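Local coordinates for protein alpha-L-arabinofuranosidase B (Aspergillus kawachii, PDB 6SXT) that hydrolyses terminal non-reducing alpha-L-arabinofuranosyl residues from arabinoxylan, arabinan and arabinogalactan, with a catalytic domain joined to an arabinose-binding domain, at residues A[111-115]-A[315-321]; A[55-61]-A[114-120]; A[122-126]-A[438-442]. One frame throughout, in Å; residues are numbered along the deposited sequence.

Overall arrangement
All three contacts involve one beta hairpin, strands 111-114 and 117-124. Contact 1 pairs its first strand, 111-114, with strand 317-319; contact 2 lays the loop and helix start of 55-61 against Leu114 and the start of the second strand; contact 3 takes the far end of that second strand to the loop 438-442 of the arabinose-binding domain. Contacts 1 and 2 share Leu114 and touch each other, whereas contact 3 lies about 18 Å from contact 1 and 19 Å from contact 2, centre to centre. Backbone hydrogen bonds dominate contact 1, which is partly open to solvent. The buried contacts 2 and 3 rely instead on apolar and aromatic packing, each with a water between its segments.

Contact 1: A[111-115]-A[315-321]; sequences PVTLN and AKYVVGS
Strands 111-114 and 317-319 run antiparallel, with axes 4.7 Å apart at closest approach and N-to-C directions 143° apart. Thr113 and Val318 form the hydrogen-bonded pair, Thr113 N giving to Val318 O at 2.8 Å and Val318 N returning a bond to Thr113 O. Two further bonds, Gly320 N to Pro111 O and Asn115 N to Lys316 O, extend the ladder. On one face Leu114 and Tyr317 lie side by side, and Leu114 CD1 makes a CH-pi contact over the ring, 4.0 Å from its centroid and 26° off the normal. The phenol OH of Tyr317 is held by Glu292 and Thr22. On the other face Thr113 OG1 packs 3.6 Å from Val318 CB. With chi1 at 57°, that hydroxyl sits between backbone N and carbonyl carbon and meets two waters, one donating to Lys316 O and the other to Val319 O. At Gly320, which has no side chain, the chains come close, its CA lying 3.8 Å from Val112 CA. Here a short strand following helix 302-315 is added beside a hairpin, extending the antiparallel sheet of the catalytic domain.

Contact 2: A[55-61]-A[114-120]; sequences IADASAQ and LNGQKAY
Ile55 meets the hairpin first, its CD1 methyl, in the conformer described here, reaching Leu114 CD2 at 3.7 Å. Its other branch, CG2, stands anti to the backbone N and faces Ala119 CB at 4.3 Å, while the side chain of Gln117 slides past in the opposite direction, bringing OE1 near Ile55 CB. At Ala56 the backbone takes over: a water lies 2.6 Å from both Ala56 O and Lys118 O, placed to donate to them, though more acceptors than protons are in reach. Asp57 turns away from the hairpin and serves as N-cap of helix 58-64, its OD1 accepting from Ala60 N, which approaches from above the carboxylate plane. Ala58, in the first turn of the helix, brings its methyl CB to 3.2 Å from Lys118 O and 3.9 Å from Tyr120 CE2. One turn on, Gln61 extends its chain, both chi1 and chi2 being near 180°, and lays its amide over one face of the Tyr120 ring. The planes are 19° apart, and NE2 stands 3.2 Å above the ring, offset toward its rim. Tyr34 accounts for Gln61 OE1 and the carbonyl of Ala107 for NE2; the phenol OH of Tyr120 is bonded to Asp62. These outside bonds to both amide atoms probably hold the amide nearly parallel to the ring, and the segments share no direct hydrogen bond, a water lying between their carbonyls.

Contact 3: A[122-126]-A[438-442]; sequences VFMSP and WSYPT
Where the catalytic domain meets the arabinose-binding domain, a beta-trefoil, the end of strand 117-124 and the residues that follow it pack against loop 438-442, which joins two trefoil strands. Phe123 contributes most of the catalytic-domain side. Its CG lies anti to the backbone N, chi1 -170°, which carries the ring to the loop, where its CZ-CE2 rim meets the face of the Trp438 indole in a T-shaped pair. The centroid of the phenyl is 5.3 Å from that of the indole six-membered ring, and the planes stand at 82°. Two loop carbonyls also come close: Trp438 O lies 3.2 Å from Phe123 CZ, and Ser439 O lies at the ring edge, 3.5 Å from Phe123 CE1. Further back on the ring, Pro441 CG reaches Phe123 CD1 at 3.5 Å, and His155 stacks on the phenyl from the catalytic domain.

Beyond the strand, Ser125 CB sits over the face of Tyr440, 3.9 Å from the ring centroid in a CH-pi contact. Pro126 crosses the same tyrosine at about a right angle, with its CD 3.8 Å from Tyr440 CZ. A water joins the domains, hydrogen-bonded at 2.8 Å to Ser125 OG and likewise to Thr442 OG1. The loop also borders an arabinose-binding site: Tyr440 meets the substrate-binding Phe403 edge-to-face, and Ser439 OG is hydrogen-bonded to His400, another substrate-binding residue. Rings and prolines therefore carry this interdomain contact, polar linkage between the segments passes through one water, and the loop that packs on the catalytic domain also contacts the substrate-binding His400 and Phe403.

Contact 1: A[111-115]-A[315-321]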
# COMPACT_ATOMS: atom_id res chain seq x y z
N PRO A 111 -2.82 -7.03 -5.56
CA PRO A 111 -3.78 -7.99 -6.10
C PRO A 111 -4.10 -9.05 -5.05
O PRO A 111 -3.21 -9.55 -4.34
CB PRO A 111 -3.08 -8.64 -7.29
CG PRO A 111 -1.58 -8.53 -6.91
CD PRO A 111 -1.48 -7.20 -6.18
N VAL A 112 -5.35 -9.45 -5.00
CA VAL A 112 -5.88 -10.52 -4.13
C VAL A 112 -6.92 -11.29 -4.93
O VAL A 112 -7.35 -10.82 -6.00
CB VAL A 112 -6.49 -9.98 -2.83
CG1 VAL A 112 -5.40 -9.38 -1.95
CG2 VAL A 112 -7.62 -9.01 -3.14
N THR A 113 -7.38 -12.39 -4.36
CA THR A 113 -8.67 -12.95 -4.73
C THR A 113 -9.54 -12.95 -3.50
O THR A 113 -9.03 -13.14 -2.37
CB THR A 113 -8.62 -14.33 -5.40
OG1 THR A 113 -7.93 -15.24 -4.53
CG2 THR A 113 -7.96 -14.27 -6.77
N LEU A 114 -10.83 -12.74 -3.70
CA LEU A 114 -11.88 -12.91 -2.67
C LEU A 114 -12.75 -14.07 -3.13
O LEU A 114 -13.38 -13.94 -4.22
CB LEU A 114 -12.69 -11.63 -2.49
CG LEU A 114 -12.13 -10.60 -1.51
CD1 LEU A 114 -10.83 -10.01 -2.02
CD2 LEU A 114 -13.14 -9.49 -1.31
N ASN A 115 -12.66 -15.18 -2.43
CA ASN A 115 -13.33 -16.46 -2.82
C ASN A 115 -13.09 -16.76 -4.31
O ASN A 115 -14.07 -17.13 -5.04
CB ASN A 115 -14.80 -16.38 -2.53
CG ASN A 115 -15.47 -17.75 -2.38
OD1 ASN A 115 -14.83 -18.81 -2.36
ND2 ASN A 115 -16.78 -17.70 -2.32
N ALA A 315 -15.33 -13.97 3.25
CA ALA A 315 -14.92 -13.30 1.99
C ALA A 315 -13.72 -14.00 1.37
O ALA A 315 -13.47 -13.79 0.16
CB ALA A 315 -14.66 -11.85 2.20
N LYS A 316 -12.94 -14.77 2.13
CA LYS A 316 -11.85 -15.63 1.64
C LYS A 316 -10.79 -14.85 0.86
O LYS A 316 -10.52 -15.10 -0.33
CB LYS A 316 -12.38 -16.81 0.82
CG LYS A 316 -13.14 -17.80 1.70
CD LYS A 316 -13.84 -18.89 0.92
CE LYS A 316 -14.44 -19.91 1.88
NZ LYS A 316 -15.19 -20.95 1.13
N TYR A 317 -10.11 -13.96 1.57
CA TYR A 317 -8.92 -13.26 1.05
C TYR A 317 -7.77 -14.25 0.85
O TYR A 317 -7.42 -15.00 1.78
CB TYR A 317 -8.45 -12.18 2.02
CG TYR A 317 -9.14 -10.84 1.93
CD1 TYR A 317 -10.26 -10.55 2.64
CD2 TYR A 317 -8.65 -9.86 1.09
CE1 TYR A 317 -10.92 -9.33 2.54
CE2 TYR A 317 -9.30 -8.65 0.95
CZ TYR A 317 -10.42 -8.35 1.71
OH TYR A 317 -11.02 -7.13 1.56
N VAL A 318 -7.20 -14.20 -0.32
CA VAL A 318 -6.00 -14.96 -0.72
C VAL A 318 -5.11 -14.02 -1.53
O VAL A 318 -5.60 -13.20 -2.31
CB VAL A 318 -6.36 -16.23 -1.50
CG1 VAL A 318 -5.09 -16.97 -1.95
CG2 VAL A 318 -7.29 -17.11 -0.68
N VAL A 319 -3.80 -14.18 -1.38
CA VAL A 319 -2.82 -13.42 -2.18
C VAL A 319 -3.10 -13.65 -3.67
O VAL A 319 -3.35 -14.80 -4.07
CB VAL A 319 -1.40 -13.82 -1.76
CG1 VAL A 319 -0.38 -13.39 -2.77
CG2 VAL A 319 -1.08 -13.22 -0.40
N GLY A 320 -3.08 -12.58 -4.45
CA GLY A 320 -3.26 -12.61 -5.89
C GLY A 320 -1.92 -12.62 -6.63
O GLY A 320 -0.87 -12.44 -6.01
N SER A 321 -1.96 -12.82 -7.93
CA SER A 321 -0.71 -12.79 -8.74
C SER A 321 -0.24 -11.36 -8.94
O SER A 321 -0.99 -10.51 -9.45
CB SER A 321 -0.93 -13.47 -10.06
OG SER A 321 0.26 -13.35 -10.84
O HOH W 1 -9.75 -16.20 -2.79
O HOH W 2 -5.46 -16.00 -5.38

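Contact 2: A[55-61]-A[114-120]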
# COMPACT_ATOMS: atom_id res chain seq x y z
N ILE A 55 -18.31 -8.22 -5.17
CA ILE A 55 -16.85 -8.02 -5.33
C ILE A 55 -16.59 -7.02 -6.45
O ILE A 55 -17.28 -7.04 -7.47
CB ILE A 55 -16.16 -9.36 -5.60
CG1 ILE A 55 -16.56 -10.43 -4.58
CG2 ILE A 55 -14.66 -9.22 -5.65
CD1 ILE A 55 -16.27 -10.05 -3.15
N ALA A 56 -15.58 -6.16 -6.28
CA ALA A 56 -15.18 -5.20 -7.30
C ALA A 56 -15.01 -5.84 -8.67
O ALA A 56 -14.47 -6.96 -8.76
CB ALA A 56 -13.86 -4.55 -6.87
N ASP A 57 -15.35 -5.08 -9.70
CA ASP A 57 -15.17 -5.47 -11.11
C ASP A 57 -13.71 -5.26 -11.53
O ASP A 57 -13.35 -4.27 -12.20
CB ASP A 57 -16.10 -4.67 -12.00
CG ASP A 57 -16.18 -5.16 -13.43
OD1 ASP A 57 -15.43 -6.05 -13.78
OD2 ASP A 57 -17.08 -4.58 -14.12
N ALA A 58 -12.83 -6.15 -11.09
CA ALA A 58 -11.39 -6.07 -11.39
C ALA A 58 -11.14 -6.16 -12.90
O ALA A 58 -10.21 -5.55 -13.40
CB ALA A 58 -10.69 -7.18 -10.67
N SER A 59 -12.00 -6.86 -13.63
CA SER A 59 -11.83 -6.97 -15.07
C SER A 59 -12.00 -5.59 -15.72
O SER A 59 -11.21 -5.25 -16.64
CB SER A 59 -12.79 -8.03 -15.59
OG SER A 59 -12.64 -8.11 -16.98
N ALA A 60 -12.94 -4.80 -15.22
CA ALA A 60 -13.14 -3.43 -15.73
C ALA A 60 -11.91 -2.58 -15.43
O ALA A 60 -11.53 -1.74 -16.24
CB ALA A 60 -14.39 -2.80 -15.16
N GLN A 61 -11.25 -2.77 -14.30
CA GLN A 61 -9.99 -2.05 -14.04
C GLN A 61 -8.92 -2.47 -15.04
O GLN A 61 -8.29 -1.61 -15.63
CB GLN A 61 -9.49 -2.28 -12.62
CG GLN A 61 -8.12 -1.67 -12.40
CD GLN A 61 -7.58 -1.80 -11.00
OE1 GLN A 61 -8.25 -1.45 -10.04
NE2 GLN A 61 -6.34 -2.28 -10.90
N LEU A 114 -10.83 -12.74 -3.70
CA LEU A 114 -11.88 -12.91 -2.67
C LEU A 114 -12.75 -14.07 -3.13
O LEU A 114 -13.38 -13.94 -4.22
CB LEU A 114 -12.69 -11.63 -2.49
CG LEU A 114 -12.13 -10.60 -1.51
CD1 LEU A 114 -10.83 -10.01 -2.02
CD2 LEU A 114 -13.14 -9.49 -1.31
N ASN A 115 -12.66 -15.18 -2.43
CA ASN A 115 -13.33 -16.46 -2.82
C ASN A 115 -13.09 -16.76 -4.31
O ASN A 115 -14.07 -17.13 -5.04
CB ASN A 115 -14.80 -16.38 -2.53
CG ASN A 115 -15.47 -17.75 -2.38
OD1 ASN A 115 -14.83 -18.81 -2.36
ND2 ASN A 115 -16.78 -17.70 -2.32
N GLY A 116 -11.87 -16.59 -4.75
CA GLY A 116 -11.40 -16.93 -6.10
C GLY A 116 -11.57 -15.87 -7.16
O GLY A 116 -11.09 -16.12 -8.29
N GLN A 117 -12.18 -14.73 -6.87
CA GLN A 117 -12.41 -13.63 -7.82
C GLN A 117 -11.35 -12.56 -7.55
O GLN A 117 -11.19 -12.13 -6.40
CB GLN A 117 -13.85 -13.15 -7.64
CG GLN A 117 -14.26 -12.12 -8.66
CD GLN A 117 -15.76 -11.81 -8.65
OE1 GLN A 117 -16.07 -10.68 -9.03
NE2 GLN A 117 -16.60 -12.77 -8.29
N LYS A 118 -10.67 -12.12 -8.59
CA LYS A 118 -9.61 -11.10 -8.46
C LYS A 118 -10.19 -9.77 -7.99
O LYS A 118 -11.30 -9.36 -8.35
CB LYS A 118 -8.83 -10.93 -9.77
CG LYS A 118 -7.45 -10.32 -9.54
CD LYS A 118 -6.61 -10.29 -10.80
CE LYS A 118 -5.28 -9.68 -10.52
NZ LYS A 118 -4.46 -9.75 -11.72
N ALA A 119 -9.42 -9.09 -7.14
CA ALA A 119 -9.68 -7.71 -6.76
C ALA A 119 -8.37 -7.07 -6.38
O ALA A 119 -7.33 -7.76 -6.29
CB ALA A 119 -10.65 -7.64 -5.59
N TYR A 120 -8.42 -5.76 -6.18
CA TYR A 120 -7.21 -4.94 -5.94
C TYR A 120 -7.35 -4.14 -4.67
O TYR A 120 -8.36 -3.43 -4.52
CB TYR A 120 -7.02 -4.02 -7.14
CG TYR A 120 -6.64 -4.75 -8.40
CD1 TYR A 120 -5.36 -5.29 -8.54
CD2 TYR A 120 -7.56 -4.95 -9.43
CE1 TYR A 120 -4.99 -5.93 -9.72
CE2 TYR A 120 -7.19 -5.57 -10.61
CZ TYR A 120 -5.90 -6.08 -10.75
OH TYR A 120 -5.56 -6.75 -11.90
O HOH W 3 -13.59 -9.30 -9.59

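Contact 3: A[122-126]-A[438-442]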
# COMPACT_ATOMS: atom_id res chain seq x y z
N VAL A 122 -5.19 -1.41 -1.80
CA VAL A 122 -4.50 -0.10 -1.88
C VAL A 122 -3.11 -0.26 -1.28
O VAL A 122 -2.97 -0.25 -0.07
CB VAL A 122 -5.31 0.99 -1.17
CG1 VAL A 122 -4.66 2.35 -1.36
CG2 VAL A 122 -6.74 0.99 -1.65
N PHE A 123 -2.12 -0.42 -2.14
CA PHE A 123 -0.72 -0.62 -1.72
C PHE A 123 -0.08 0.76 -1.60
O PHE A 123 0.05 1.48 -2.62
CB PHE A 123 0.01 -1.46 -2.75
CG PHE A 123 1.37 -1.94 -2.34
CD1 PHE A 123 2.49 -1.11 -2.45
CD2 PHE A 123 1.54 -3.24 -1.89
CE1 PHE A 123 3.75 -1.59 -2.09
CE2 PHE A 123 2.80 -3.71 -1.56
CZ PHE A 123 3.91 -2.90 -1.70
N MET A 124 0.31 1.12 -0.41
CA MET A 124 0.77 2.49 -0.13
C MET A 124 2.26 2.46 0.22
O MET A 124 2.64 1.84 1.20
CB MET A 124 -0.03 3.10 1.00
CG MET A 124 -1.56 3.08 0.66
SD MET A 124 -2.64 3.79 1.90
CE MET A 124 -2.26 5.51 1.62
N SER A 125 3.05 3.09 -0.65
CA SER A 125 4.49 3.31 -0.48
C SER A 125 4.69 4.56 0.37
O SER A 125 3.82 5.45 0.46
CB SER A 125 5.12 3.36 -1.85
OG SER A 125 4.44 4.28 -2.70
N PRO A 126 5.90 4.74 0.96
CA PRO A 126 6.16 5.95 1.72
C PRO A 126 5.90 7.19 0.87
O PRO A 126 6.41 7.30 -0.29
CB PRO A 126 7.67 5.81 2.06
CG PRO A 126 7.82 4.32 2.15
CD PRO A 126 7.04 3.81 0.96
N TRP A 438 8.21 -3.53 -6.72
CA TRP A 438 7.31 -4.09 -5.70
C TRP A 438 7.03 -3.06 -4.63
O TRP A 438 5.87 -2.91 -4.19
CB TRP A 438 7.94 -5.33 -5.08
CG TRP A 438 7.08 -5.89 -4.00
CD1 TRP A 438 5.99 -6.71 -4.15
CD2 TRP A 438 7.14 -5.56 -2.61
NE1 TRP A 438 5.39 -6.91 -2.94
CE2 TRP A 438 6.07 -6.23 -1.98
CE3 TRP A 438 7.98 -4.76 -1.85
CZ2 TRP A 438 5.82 -6.10 -0.62
CZ3 TRP A 438 7.75 -4.65 -0.50
CH2 TRP A 438 6.65 -5.26 0.10
N SER A 439 8.04 -2.31 -4.16
CA SER A 439 7.85 -1.45 -2.99
C SER A 439 7.17 -0.11 -3.40
O SER A 439 6.49 0.49 -2.56
CB SER A 439 9.13 -1.22 -2.26
OG SER A 439 10.07 -0.58 -3.10
N TYR A 440 7.35 0.32 -4.64
CA TYR A 440 6.74 1.55 -5.19
C TYR A 440 6.08 1.21 -6.50
O TYR A 440 6.62 1.46 -7.59
CB TYR A 440 7.77 2.68 -5.39
CG TYR A 440 8.25 3.37 -4.17
CD1 TYR A 440 9.16 2.75 -3.30
CD2 TYR A 440 7.81 4.67 -3.86
CE1 TYR A 440 9.66 3.43 -2.19
CE2 TYR A 440 8.27 5.32 -2.74
CZ TYR A 440 9.23 4.72 -1.95
OH TYR A 440 9.72 5.40 -0.86
N PRO A 441 4.88 0.57 -6.47
CA PRO A 441 4.29 0.07 -7.70
C PRO A 441 3.75 1.08 -8.70
O PRO A 441 3.34 0.69 -9.78
CB PRO A 441 3.19 -0.89 -7.20
CG PRO A 441 2.85 -0.33 -5.83
CD PRO A 441 4.18 0.13 -5.24
N THR A 442 3.85 2.35 -8.35
CA THR A 442 3.64 3.41 -9.35
C THR A 442 4.88 3.57 -10.26
O THR A 442 4.79 4.33 -11.22
CB THR A 442 3.38 4.77 -8.71
OG1 THR A 442 4.44 5.10 -7.80
CG2 THR A 442 2.07 4.73 -7.93
O HOH W 4 4.29 3.64 -5.43